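Local coordinates for adenylate kinase (Schistosoma mansoni, PDB 3UMF), which probably catalyses the reversible transfer of a phosphate group between ATP and AMP, giving two molecules of ADP, at residues 29-34 with 129-134; 62-67 with 91-96; 144-149 with 166-171; 192-197 with 205-210. All coordinates share one frame; numbering follows the deposited sequence.

How the contacts relate
Contact 1 ties the first strand, 30-35, at the centre of the parallel sheet, to the loop that leads into its neighbour, strand 135-140. The long loop it closes contains contact 2, which packs helix 60-68 on helix 90-104. The two touch where Glu129 meets Leu94. Contact 3 follows in series and joins helices 143-150 and 161-177; its centre is about 29 Å from that of contact 1. Contact 4 closes last, a short loop between the edge strand 191-195 and helix 200-212. Contacts 3 and 4 meet where Arg149 NH1 probably hydrogen-bonds Ala196 O. No pair of loops crosses.

Contact 1. Residues 29-34 with 129-134; sequences AKVIFV and EVCPCL
With CG anti to its carbonyl carbon (chi1 -69°), Phe33 swings its ring to Cys133 CB, and the Cys133 torsion (chi1 76°) sets SG beside the same ring. Cys133 CB stands over one face of that ring, offset toward the rim, 3.9 Å from the centroid of Phe33. This is a CH-pi contact. Cys133 SG lies obliquely to the same ring, 4.6 Å from the Phe33 centroid, as a sulfur-aromatic neighbour. Cys131 SG packs 3.6 Å from Val31 CG2 and also touches Ala29 CB. The backbones are joined directly by one bond: Leu134 N donates to Val31 O at 2.7 Å, in the carbonyl plane. Leu134 CB lies close to the same oxygen, and Leu134 CD2 reaches Lys30 CB and Ile32 CG1. In the Rossmann-like core of adenylate kinase, strand 30-35 is the middle strand of a five-stranded parallel sheet. Segment 129-134 takes the chain from the end of helix 120-129 to the adjacent strand 135-140. The Leu134 bond therefore lies just ahead of the regular pairing, which goes on with Phe33 and Cys135. One water extends the link. It accepts from Val31 N at 2.9 Å and donates to Pro132 O at 2.6 Å and to Ala29 O at 3.2 Å, so it bridges the two backbones. The loop has further polar partners: Cys133 N bonds Glu127 OE2 and Cys133 O bonds Lys190 NZ. Phe126 meets the Phe33 ring edge-to-face.

Contact 2. Residues 62-67 with 91-96; sequences DLLRAE and EVVLAL
This helix-helix contact joins helix 60-68, which by family likeness probably belongs to the AMP-binding domain, to helix 90-104 of the adenylate kinase core. The axes of the two segments run at 90° to each other and come within 10.0 Å. Leu96 carries most of the contact. Its CB meets Leu63 CB at 4.1 Å, and its two methyls then divide. Leu96 CD1 approaches the backbone oxygen Leu63 O and packs 3.8 Å from Leu64 CD2, the two side chains crossing at about a right angle. Leu96 CD2 lies 3.6 Å from Glu67 OE1, across the carboxylate end of a chain bent at chi2 (55°). The other oxygen, Glu67 OE2, is hydrogen-bonded to Ser72 OG, which helps to hold the carboxylate in place. In return, Leu63 CD1 packs on the backbone carbonyl of Leu96. Leu64 CD2 also makes a looser contact with Val93 CG2, 4.5 Å away. Further along helix 90-104, Leu63 touches Leu97 and Ala100. Helix 73-84 packs beside both segments: its Leu78 touches Leu64, Glu67 and Val92, and its Met82 touches Leu64. Leu94 of the second segment packs on helix 120-129.

Contact 3. Residues 144-149 with 166-171; sequences EVMRKR and TIVKRF
Helix segments 144-149 and 166-171 run roughly antiparallel, at 148° between their directions, with axes 10.9 Å apart at closest approach. Met146 fills much of the space between them. Its chain leaves with CG anti to the backbone N (chi1 176°) and then bends at both chi2 and chi3, which curls the methyl round toward the second helix. Met146 CE comes to 3.8 Å from Phe171 CB and also lies 4.1 Å from Val168 CG2. It sits obliquely to the Phe171 ring. The side chains of Met146 and Phe171 lie alongside one another, pointing opposite ways, and Met146 CG lies 3.9 Å from Phe171 CD1. The thioether sulfur Met146 SD meets the Ile167 branch methyl CG2 at 4.0 Å. Beside this apolar group, Arg147 reaches across to Val168. Its chain is extended from CG to NE, and one face of its guanidinium is covered by Val168 CG2, placed toward the rim. Arg147 NH2 lies 3.7 Å from Val168 CG1. The same nitrogen forms a salt bridge with Glu143 OE2, one turn earlier in its own helix, and this pairing helps to set the guanidinium over the valine. Glu143 also touches Val168 and Phe171. The contact is plain antiparallel helix packing. In the adenylate kinase fold, helices 143-150 and 161-177 flank the region that includes the unmodelled residues 154-159, which by family likeness probably belongs to the lid over the ATP site.

Contact 4. Residues 192-197 with 205-210; sequences ITIDAS and DKVNHE
Ile192 CG2 presses against Glu210 CB at 3.5 Å, and Ile194 CD1 and CG1 both lie 3.8 Å from Val207 CG2. These two isoleucines, alternate residues of one strand, point the same way and carry the packing. Ile194 and Val207 cross at about a right angle. Ile194 bends back at its second torsion (chi2 -66°), which lays CD1 over the helix near Val207 CA and 4.0 Å from Lys206 CG. Ile192 CD1 lies near both Glu210 CB and the backbone O of Glu210. Strand 191-195 is an outer strand of the parallel sheet. Helix 200-212, running back at 162° to it, packs on the strand from the side its isoleucines face, as in the layered alpha/beta build of the Rossmann-like core. Within the sheet, the strand pairs with strand 135-140. Ile194 and Val207 both touch Phe139 of that strand, and Val207 also reaches Leu49 of helix 42-53. The aliphatic part of Glu210 serves the packing, while its carboxylate is gripped by polar partners. Glu210 OE2 takes a salt bridge from Lys206 NZ at 2.9 Å and a bond from His209 ND1 at 3.2 Å. The two donors approach from opposite faces of the carboxylate, each well out of its plane, while the carboxylate oxygen lies in the plane of the imidazole. Glu210 OE1 is salt-bridged to Lys213 NZ. At the end of the strand, Asp195 OD1 accepts from Ser197 N at 3.1 Å, an Asx turn, and from Ser197 OG at 2.7 Å on the same face.

Contact 1. Residues 29-34 with 129-134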
loop_
_atom_site.group_PDB
_atom_site.type_symbol
_atom_site.label_atom_id
_atom_site.label_comp_id
_atom_site.label_asym_id
_atom_site.label_seq_id
_atom_site.Cartn_x
_atom_site.Cartn_y
_atom_site.Cartn_z
ATOM N N ALA A 29 -6.931 -15.842 -4.558
ATOM C CA ALA A 29 -6.123 -14.662 -4.239
ATOM C C ALA A 29 -6.148 -14.246 -2.769
ATOM O O ALA A 29 -7.211 -14.137 -2.155
ATOM C CB ALA A 29 -6.531 -13.481 -5.117
ATOM N N LYS A 30 -4.956 -14.022 -2.219
ATOM C CA LYS A 30 -4.786 -13.481 -0.875
ATOM C C LYS A 30 -4.163 -12.097 -0.981
ATOM O O LYS A 30 -3.016 -11.958 -1.403
ATOM C CB LYS A 30 -3.883 -14.397 -0.051
ATOM C CG LYS A 30 -4.490 -15.751 0.267
ATOM C CD LYS A 30 -3.404 -16.756 0.596
ATOM C CE LYS A 30 -3.833 -17.711 1.695
ATOM N NZ LYS A 30 -2.647 -18.238 2.427
ATOM N N VAL A 31 -4.922 -11.077 -0.593
ATOM C CA VAL A 31 -4.494 -9.696 -0.780
ATOM C C VAL A 31 -4.077 -9.033 0.525
ATOM O O VAL A 31 -4.834 -9.013 1.498
ATOM C CB VAL A 31 -5.602 -8.853 -1.441
ATOM C CG1 VAL A 31 -5.220 -7.382 -1.466
ATOM C CG2 VAL A 31 -5.879 -9.365 -2.844
ATOM N N ILE A 32 -2.865 -8.493 0.540
ATOM C CA ILE A 32 -2.346 -7.803 1.708
ATOM C C ILE A 32 -2.181 -6.317 1.416
ATOM O O ILE A 32 -1.294 -5.913 0.660
ATOM C CB ILE A 32 -0.984 -8.388 2.126
ATOM C CG1 ILE A 32 -1.126 -9.883 2.429
ATOM C CG2 ILE A 32 -0.424 -7.643 3.328
ATOM C CD1 ILE A 32 0.194 -10.613 2.505
ATOM N N PHE A 33 -3.047 -5.501 2.004
ATOM C CA PHE A 33 -2.909 -4.055 1.907
ATOM C C PHE A 33 -1.740 -3.607 2.788
ATOM O O PHE A 33 -1.597 -4.073 3.918
ATOM C CB PHE A 33 -4.199 -3.368 2.362
ATOM C CG PHE A 33 -5.370 -3.575 1.429
ATOM C CD1 PHE A 33 -5.178 -3.770 0.070
ATOM C CD2 PHE A 33 -6.671 -3.560 1.918
ATOM C CE1 PHE A 33 -6.261 -3.948 -0.780
ATOM C CE2 PHE A 33 -7.756 -3.735 1.072
ATOM C CZ PHE A 33 -7.548 -3.931 -0.279
ATOM N N VAL A 34 -0.904 -2.711 2.274
ATOM C CA VAL A 34 0.219 -2.187 3.052
ATOM C C VAL A 34 0.153 -0.665 3.179
ATOM O O VAL A 34 0.118 0.059 2.178
ATOM C CB VAL A 34 1.579 -2.608 2.449
ATOM C CG1 VAL A 34 2.728 -2.031 3.269
ATOM C CG2 VAL A 34 1.680 -4.122 2.388
ATOM N N GLU A 129 -15.357 -5.056 -6.006
ATOM C CA GLU A 129 -15.069 -5.242 -7.424
ATOM C C GLU A 129 -14.009 -6.310 -7.696
ATOM O O GLU A 129 -13.990 -6.907 -8.770
ATOM C CB GLU A 129 -14.620 -3.915 -8.043
ATOM C CG GLU A 129 -15.622 -2.781 -7.907
ATOM C CD GLU A 129 -16.511 -2.641 -9.123
ATOM O OE1 GLU A 129 -17.214 -3.615 -9.463
ATOM O OE2 GLU A 129 -16.504 -1.556 -9.743
ATOM N N VAL A 130 -13.118 -6.543 -6.736
ATOM C CA VAL A 130 -12.039 -7.510 -6.935
ATOM C C VAL A 130 -12.161 -8.708 -5.991
ATOM O O VAL A 130 -12.700 -9.748 -6.368
ATOM C CB VAL A 130 -10.645 -6.856 -6.783
ATOM C CG1 VAL A 130 -9.570 -7.767 -7.353
ATOM C CG2 VAL A 130 -10.616 -5.506 -7.481
ATOM N N CYS A 131 -11.657 -8.558 -4.769
ATOM C CA CYS A 131 -11.790 -9.589 -3.745
ATOM C C CYS A 131 -11.486 -9.006 -2.369
ATOM O O CYS A 131 -10.747 -8.026 -2.260
ATOM C CB CYS A 131 -10.871 -10.780 -4.041
ATOM S SG CYS A 131 -9.112 -10.410 -3.981
ATOM N N PRO A 132 -12.072 -9.595 -1.312
ATOM C CA PRO A 132 -11.805 -9.133 0.056
ATOM C C PRO A 132 -10.331 -9.298 0.403
ATOM O O PRO A 132 -9.695 -10.247 -0.063
ATOM C CB PRO A 132 -12.653 -10.076 0.914
ATOM C CG PRO A 132 -13.737 -10.547 0.001
ATOM C CD PRO A 132 -13.083 -10.667 -1.343
ATOM N N CYS A 133 -9.784 -8.391 1.199
ATOM C CA CYS A 133 -8.380 -8.495 1.558
ATOM C C CYS A 133 -8.181 -9.544 2.647
ATOM O O CYS A 133 -9.107 -9.866 3.395
ATOM C CB CYS A 133 -7.818 -7.137 1.997
ATOM S SG CYS A 133 -8.297 -6.602 3.645
ATOM N N LEU A 134 -6.977 -10.095 2.712
ATOM C CA LEU A 134 -6.629 -11.026 3.772
ATOM C C LEU A 134 -6.370 -10.255 5.063
ATOM O O LEU A 134 -6.904 -10.589 6.120
ATOM C CB LEU A 134 -5.392 -11.832 3.375
ATOM C CG LEU A 134 -4.778 -12.722 4.455
ATOM C CD1 LEU A 134 -5.746 -13.818 4.880
ATOM C CD2 LEU A 134 -3.473 -13.314 3.957
HETATM O O HOH W 1 -7.629 -11.765 0.011
#

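Contact 2. Residues 62-67 with 91-96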
loop_
_atom_site.group_PDB
_atom_site.type_symbol
_atom_site.label_atom_id
_atom_site.label_comp_id
_atom_site.label_asym_id
_atom_site.label_seq_id
_atom_site.Cartn_x
_atom_site.Cartn_y
_atom_site.Cartn_z
ATOM N N ASP A 62 3.113 2.220 -10.537
ATOM C CA ASP A 62 3.709 1.360 -11.558
ATOM C C ASP A 62 2.690 0.900 -12.599
ATOM O O ASP A 62 3.017 0.751 -13.776
ATOM C CB ASP A 62 4.380 0.139 -10.921
ATOM C CG ASP A 62 5.640 0.496 -10.156
ATOM O OD1 ASP A 62 6.162 1.617 -10.348
ATOM O OD2 ASP A 62 6.115 -0.348 -9.368
ATOM N N LEU A 63 1.458 0.663 -12.162
ATOM C CA LEU A 63 0.412 0.224 -13.079
ATOM C C LEU A 63 -0.014 1.354 -14.014
ATOM O O LEU A 63 -0.294 1.117 -15.185
ATOM C CB LEU A 63 -0.788 -0.332 -12.308
ATOM C CG LEU A 63 -0.548 -1.662 -11.582
ATOM C CD1 LEU A 63 -1.805 -2.121 -10.858
ATOM C CD2 LEU A 63 -0.063 -2.731 -12.548
ATOM N N LEU A 64 -0.052 2.579 -13.491
ATOM C CA LEU A 64 -0.377 3.757 -14.296
ATOM C C LEU A 64 0.712 4.053 -15.322
ATOM O O LEU A 64 0.424 4.434 -16.458
ATOM C CB LEU A 64 -0.589 4.979 -13.399
ATOM C CG LEU A 64 -1.873 4.986 -12.564
ATOM C CD1 LEU A 64 -1.866 6.143 -11.577
ATOM C CD2 LEU A 64 -3.091 5.061 -13.474
ATOM N N ARG A 65 1.966 3.883 -14.914
ATOM C CA ARG A 65 3.091 4.099 -15.817
ATOM C C ARG A 65 3.069 3.085 -16.956
ATOM O O ARG A 65 3.391 3.413 -18.099
ATOM C CB ARG A 65 4.417 4.001 -15.059
ATOM C CG ARG A 65 5.630 4.301 -15.917
ATOM C CD ARG A 65 6.926 4.078 -15.159
ATOM N NE ARG A 65 8.082 4.504 -15.945
ATOM C CZ ARG A 65 9.343 4.235 -15.626
ATOM N NH1 ARG A 65 9.616 3.534 -14.533
ATOM N NH2 ARG A 65 10.330 4.664 -16.398
ATOM N N ALA A 66 2.684 1.854 -16.637
ATOM C CA ALA A 66 2.609 0.793 -17.635
ATOM C C ALA A 66 1.487 1.048 -18.638
ATOM O O ALA A 66 1.615 0.718 -19.814
ATOM C CB ALA A 66 2.425 -0.556 -16.963
ATOM N N GLU A 67 0.391 1.640 -18.171
ATOM C CA GLU A 67 -0.727 1.970 -19.053
ATOM C C GLU A 67 -0.345 3.093 -20.018
ATOM O O GLU A 67 -0.669 3.039 -21.203
ATOM C CB GLU A 67 -1.969 2.347 -18.240
ATOM C CG GLU A 67 -3.232 2.510 -19.072
ATOM C CD GLU A 67 -3.548 1.288 -19.918
ATOM O OE1 GLU A 67 -3.493 0.158 -19.391
ATOM O OE2 GLU A 67 -3.849 1.455 -21.120
ATOM N N GLU A 91 -11.756 4.320 -10.315
ATOM C CA GLU A 91 -12.197 3.254 -11.207
ATOM C C GLU A 91 -11.086 2.803 -12.159
ATOM O O GLU A 91 -10.970 1.616 -12.472
ATOM C CB GLU A 91 -13.428 3.697 -12.007
ATOM C CG GLU A 91 -14.716 3.796 -11.192
ATOM C CD GLU A 91 -14.726 4.970 -10.227
ATOM O OE1 GLU A 91 -14.019 5.969 -10.485
ATOM O OE2 GLU A 91 -15.437 4.893 -9.201
ATOM N N VAL A 92 -10.273 3.752 -12.618
ATOM C CA VAL A 92 -9.163 3.443 -13.516
ATOM C C VAL A 92 -8.086 2.615 -12.814
ATOM O O VAL A 92 -7.621 1.607 -13.348
ATOM C CB VAL A 92 -8.527 4.723 -14.099
ATOM C CG1 VAL A 92 -7.327 4.372 -14.963
ATOM C CG2 VAL A 92 -9.554 5.512 -14.900
ATOM N N VAL A 93 -7.697 3.045 -11.617
ATOM C CA VAL A 93 -6.701 2.330 -10.829
ATOM C C VAL A 93 -7.205 0.936 -10.469
ATOM O O VAL A 93 -6.461 -0.045 -10.538
ATOM C CB VAL A 93 -6.364 3.097 -9.529
ATOM C CG1 VAL A 93 -5.494 2.250 -8.609
ATOM C CG2 VAL A 93 -5.679 4.418 -9.853
ATOM N N LEU A 94 -8.478 0.862 -10.101
ATOM C CA LEU A 94 -9.110 -0.391 -9.708
ATOM C C LEU A 94 -9.097 -1.409 -10.848
ATOM O O LEU A 94 -8.789 -2.582 -10.638
ATOM C CB LEU A 94 -10.544 -0.124 -9.244
ATOM C CG LEU A 94 -11.032 -0.876 -8.004
ATOM C CD1 LEU A 94 -10.017 -0.770 -6.876
ATOM C CD2 LEU A 94 -12.389 -0.342 -7.557
ATOM N N ALA A 95 -9.421 -0.954 -12.054
ATOM C CA ALA A 95 -9.408 -1.820 -13.227
ATOM C C ALA A 95 -7.996 -2.311 -13.550
ATOM O O ALA A 95 -7.810 -3.455 -13.961
ATOM C CB ALA A 95 -10.012 -1.103 -14.426
ATOM N N LEU A 96 -7.004 -1.447 -13.359
ATOM C CA LEU A 96 -5.615 -1.826 -13.599
ATOM C C LEU A 96 -5.152 -2.879 -12.594
ATOM O O LEU A 96 -4.468 -3.835 -12.962
ATOM C CB LEU A 96 -4.695 -0.601 -13.559
ATOM C CG LEU A 96 -4.839 0.397 -14.714
ATOM C CD1 LEU A 96 -3.844 1.541 -14.568
ATOM C CD2 LEU A 96 -4.662 -0.298 -16.054
#

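Contact 3. Residues 144-149 with 166-171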
loop_
_atom_site.group_PDB
_atom_site.type_symbol
_atom_site.label_atom_id
_atom_site.label_comp_id
_atom_site.label_asym_id
_atom_site.label_seq_id
_atom_site.Cartn_x
_atom_site.Cartn_y
_atom_site.Cartn_z
ATOM N N GLU A 144 7.323 11.756 16.639
ATOM C CA GLU A 144 8.631 11.849 17.283
ATOM C C GLU A 144 9.662 10.918 16.639
ATOM O O GLU A 144 10.815 11.300 16.428
ATOM C CB GLU A 144 8.507 11.522 18.777
ATOM C CG GLU A 144 7.415 12.300 19.515
ATOM C CD GLU A 144 6.080 11.568 19.565
ATOM O OE1 GLU A 144 5.830 10.846 20.557
ATOM O OE2 GLU A 144 5.271 11.720 18.622
ATOM N N VAL A 145 9.243 9.690 16.344
ATOM C CA VAL A 145 10.105 8.718 15.673
ATOM C C VAL A 145 10.449 9.168 14.251
ATOM O O VAL A 145 11.601 9.082 13.829
ATOM C CB VAL A 145 9.455 7.318 15.641
ATOM C CG1 VAL A 145 10.132 6.426 14.615
ATOM C CG2 VAL A 145 9.501 6.680 17.028
ATOM N N MET A 146 9.447 9.640 13.516
ATOM C CA MET A 146 9.665 10.170 12.172
ATOM C C MET A 146 10.689 11.307 12.168
ATOM O O MET A 146 11.593 11.330 11.331
ATOM C CB MET A 146 8.339 10.634 11.557
ATOM C CG MET A 146 8.452 11.298 10.186
ATOM S SD MET A 146 8.877 13.056 10.227
ATOM C CE MET A 146 7.462 13.766 11.075
ATOM N N ARG A 147 10.538 12.248 13.098
ATOM C CA ARG A 147 11.455 13.386 13.220
ATOM C C ARG A 147 12.893 12.946 13.495
ATOM O O ARG A 147 13.838 13.472 12.902
ATOM C CB ARG A 147 10.997 14.326 14.347
ATOM C CG ARG A 147 9.706 15.101 14.086
ATOM C CD ARG A 147 9.337 15.941 15.307
ATOM N NE ARG A 147 8.108 16.713 15.131
ATOM C CZ ARG A 147 8.074 17.998 14.792
ATOM N NH1 ARG A 147 9.204 18.660 14.586
ATOM N NH2 ARG A 147 6.911 18.623 14.658
ATOM N N LYS A 148 13.055 11.991 14.405
ATOM C CA LYS A 148 14.376 11.497 14.782
ATOM C C LYS A 148 15.001 10.741 13.615
ATOM O O LYS A 148 16.223 10.643 13.494
ATOM C CB LYS A 148 14.255 10.582 16.007
ATOM C CG LYS A 148 15.572 10.194 16.657
ATOM C CD LYS A 148 16.018 8.802 16.236
ATOM N N ARG A 149 14.143 10.223 12.744
ATOM C CA ARG A 149 14.577 9.409 11.623
ATOM C C ARG A 149 14.927 10.250 10.387
ATOM O O ARG A 149 15.953 10.015 9.748
ATOM C CB ARG A 149 13.483 8.380 11.295
ATOM C CG ARG A 149 13.964 7.125 10.601
ATOM C CD ARG A 149 12.915 6.024 10.673
ATOM N NE ARG A 149 13.185 5.068 11.748
ATOM C CZ ARG A 149 12.362 4.082 12.092
ATOM N NH1 ARG A 149 11.211 3.923 11.452
ATOM N NH2 ARG A 149 12.687 3.257 13.077
ATOM N N THR A 166 7.505 20.802 5.974
ATOM C CA THR A 166 6.690 20.218 4.911
ATOM C C THR A 166 6.481 18.723 5.152
ATOM O O THR A 166 5.375 18.203 4.990
ATOM C CB THR A 166 7.321 20.436 3.521
ATOM O OG1 THR A 166 7.362 21.838 3.231
ATOM C CG2 THR A 166 6.505 19.727 2.442
ATOM N N ILE A 167 7.548 18.040 5.553
ATOM C CA ILE A 167 7.486 16.612 5.854
ATOM C C ILE A 167 6.656 16.334 7.112
ATOM O O ILE A 167 5.920 15.344 7.178
ATOM C CB ILE A 167 8.905 16.018 6.011
ATOM C CG1 ILE A 167 9.638 16.052 4.665
ATOM C CG2 ILE A 167 8.847 14.598 6.552
ATOM C CD1 ILE A 167 11.030 15.461 4.716
ATOM N N VAL A 168 6.771 17.206 8.110
ATOM C CA VAL A 168 5.934 17.094 9.301
ATOM C C VAL A 168 4.454 17.186 8.924
ATOM O O VAL A 168 3.651 16.360 9.352
ATOM C CB VAL A 168 6.285 18.165 10.359
ATOM C CG1 VAL A 168 5.224 18.209 11.447
ATOM C CG2 VAL A 168 7.658 17.882 10.961
ATOM N N LYS A 169 4.108 18.177 8.106
ATOM C CA LYS A 169 2.738 18.339 7.618
ATOM C C LYS A 169 2.284 17.164 6.755
ATOM O O LYS A 169 1.119 16.768 6.793
ATOM C CB LYS A 169 2.594 19.640 6.823
ATOM C CG LYS A 169 2.819 20.899 7.635
ATOM C CD LYS A 169 2.026 20.874 8.929
ATOM C CE LYS A 169 2.093 22.226 9.622
ATOM N NZ LYS A 169 2.152 22.078 11.098
ATOM N N ARG A 170 3.199 16.615 5.964
ATOM C CA ARG A 170 2.869 15.459 5.135
ATOM C C ARG A 170 2.574 14.247 6.016
ATOM O O ARG A 170 1.681 13.452 5.717
ATOM C CB ARG A 170 3.999 15.150 4.152
ATOM C CG ARG A 170 3.667 14.046 3.156
ATOM C CD ARG A 170 4.838 13.782 2.223
ATOM N NE ARG A 170 5.181 14.966 1.440
ATOM C CZ ARG A 170 6.269 15.072 0.685
ATOM N NH1 ARG A 170 7.125 14.064 0.609
ATOM N NH2 ARG A 170 6.502 16.187 0.010
ATOM N N PHE A 171 3.327 14.123 7.105
ATOM C CA PHE A 171 3.101 13.080 8.100
ATOM C C PHE A 171 1.717 13.217 8.738
ATOM O O PHE A 171 0.973 12.244 8.846
ATOM C CB PHE A 171 4.187 13.137 9.185
ATOM C CG PHE A 171 3.969 12.171 10.317
ATOM C CD1 PHE A 171 4.528 10.905 10.281
ATOM C CD2 PHE A 171 3.202 12.527 11.418
ATOM C CE1 PHE A 171 4.328 10.011 11.322
ATOM C CE2 PHE A 171 2.991 11.634 12.457
ATOM C CZ PHE A 171 3.559 10.375 12.407
#

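Contact 4. Residues 192-197 with 205-210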
loop_
_atom_site.group_PDB
_atom_site.type_symbol
_atom_site.label_atom_id
_atom_site.label_comp_id
_atom_site.label_asym_id
_atom_site.label_seq_id
_atom_site.Cartn_x
_atom_site.Cartn_y
_atom_site.Cartn_z
ATOM N N ILE A 192 -2.835 -5.601 10.997
ATOM C CA ILE A 192 -1.601 -5.902 11.705
ATOM C C ILE A 192 -0.871 -4.592 11.966
ATOM O O ILE A 192 -0.285 -4.001 11.054
ATOM C CB ILE A 192 -0.695 -6.839 10.889
ATOM C CG1 ILE A 192 -1.383 -8.191 10.680
ATOM C CG2 ILE A 192 0.639 -7.034 11.585
ATOM C CD1 ILE A 192 -0.603 -9.137 9.802
ATOM N N THR A 193 -0.927 -4.124 13.206
ATOM C CA THR A 193 -0.263 -2.879 13.567
ATOM C C THR A 193 1.179 -3.166 13.961
ATOM O O THR A 193 1.438 -3.790 14.993
ATOM C CB THR A 193 -1.004 -2.154 14.704
ATOM O OG1 THR A 193 -2.329 -1.829 14.264
ATOM C CG2 THR A 193 -0.276 -0.873 15.094
ATOM N N ILE A 194 2.114 -2.728 13.126
ATOM C CA ILE A 194 3.524 -2.963 13.392
ATOM C C ILE A 194 4.160 -1.717 13.991
ATOM O O ILE A 194 4.022 -0.620 13.452
ATOM C CB ILE A 194 4.291 -3.365 12.106
ATOM C CG1 ILE A 194 3.722 -4.666 11.531
ATOM C CG2 ILE A 194 5.779 -3.537 12.398
ATOM C CD1 ILE A 194 3.937 -5.884 12.425
ATOM N N ASP A 195 4.832 -1.883 15.124
ATOM C CA ASP A 195 5.630 -0.809 15.702
ATOM C C ASP A 195 6.908 -0.698 14.871
ATOM O O ASP A 195 7.812 -1.526 14.989
ATOM C CB ASP A 195 5.956 -1.124 17.165
ATOM C CG ASP A 195 6.760 -0.024 17.847
ATOM O OD1 ASP A 195 7.182 0.946 17.176
ATOM O OD2 ASP A 195 6.987 -0.139 19.069
ATOM N N ALA A 196 6.978 0.325 14.027
ATOM C CA ALA A 196 8.097 0.464 13.103
ATOM C C ALA A 196 9.192 1.394 13.629
ATOM O O ALA A 196 9.981 1.937 12.853
ATOM C CB ALA A 196 7.604 0.927 11.734
ATOM N N SER A 197 9.250 1.557 14.948
ATOM C CA SER A 197 10.276 2.390 15.571
ATOM C C SER A 197 11.578 1.622 15.793
ATOM O O SER A 197 12.609 2.216 16.107
ATOM C CB SER A 197 9.777 2.961 16.900
ATOM O OG SER A 197 9.637 1.940 17.871
ATOM N N ASP A 205 11.087 -9.350 11.320
ATOM C CA ASP A 205 10.794 -10.541 12.115
ATOM C C ASP A 205 9.388 -10.483 12.720
ATOM O O ASP A 205 8.662 -11.479 12.718
ATOM C CB ASP A 205 11.835 -10.729 13.222
ATOM C CG ASP A 205 13.203 -11.137 12.684
ATOM O OD1 ASP A 205 13.276 -11.665 11.552
ATOM O OD2 ASP A 205 14.205 -10.942 13.402
ATOM N N LYS A 206 9.006 -9.315 13.233
ATOM C CA LYS A 206 7.674 -9.136 13.816
ATOM C C LYS A 206 6.571 -9.273 12.766
ATOM O O LYS A 206 5.547 -9.910 13.018
ATOM C CB LYS A 206 7.570 -7.784 14.527
ATOM C CG LYS A 206 6.235 -7.543 15.226
ATOM C CD LYS A 206 5.936 -8.622 16.258
ATOM C CE LYS A 206 4.715 -8.260 17.100
ATOM N NZ LYS A 206 4.320 -9.359 18.026
ATOM N N VAL A 207 6.785 -8.682 11.593
ATOM C CA VAL A 207 5.828 -8.786 10.494
ATOM C C VAL A 207 5.578 -10.241 10.114
ATOM O O VAL A 207 4.433 -10.658 9.935
ATOM C CB VAL A 207 6.306 -8.014 9.240
ATOM C CG1 VAL A 207 5.437 -8.351 8.042
ATOM C CG2 VAL A 207 6.290 -6.523 9.499
ATOM N N ASN A 208 6.651 -11.015 10.000
ATOM C CA ASN A 208 6.531 -12.427 9.652
ATOM C C ASN A 208 5.823 -13.233 10.733
ATOM O O ASN A 208 5.108 -14.186 10.431
ATOM C CB ASN A 208 7.905 -13.031 9.346
ATOM C CG ASN A 208 8.530 -12.440 8.098
ATOM O OD1 ASN A 208 7.836 -11.888 7.244
ATOM N ND2 ASN A 208 9.846 -12.559 7.982
ATOM N N HIS A 209 6.026 -12.847 11.989
ATOM C CA HIS A 209 5.365 -13.503 13.112
ATOM C C HIS A 209 3.860 -13.255 13.067
ATOM O O HIS A 209 3.062 -14.163 13.292
ATOM C CB HIS A 209 5.946 -13.008 14.440
ATOM C CG HIS A 209 5.350 -13.667 15.645
ATOM N ND1 HIS A 209 4.323 -13.104 16.370
ATOM C CD2 HIS A 209 5.638 -14.843 16.252
ATOM C CE1 HIS A 209 4.003 -13.904 17.372
ATOM N NE2 HIS A 209 4.786 -14.965 17.323
ATOM N N GLU A 210 3.479 -12.021 12.759
ATOM C CA GLU A 210 2.068 -11.657 12.698
ATOM C C GLU A 210 1.369 -12.241 11.469
ATOM O O GLU A 210 0.220 -12.671 11.555
ATOM C CB GLU A 210 1.908 -10.136 12.753
ATOM C CG GLU A 210 2.384 -9.524 14.060
ATOM C CD GLU A 210 1.679 -10.117 15.264
ATOM O OE1 GLU A 210 0.431 -10.176 15.252
ATOM O OE2 GLU A 210 2.366 -10.531 16.222
#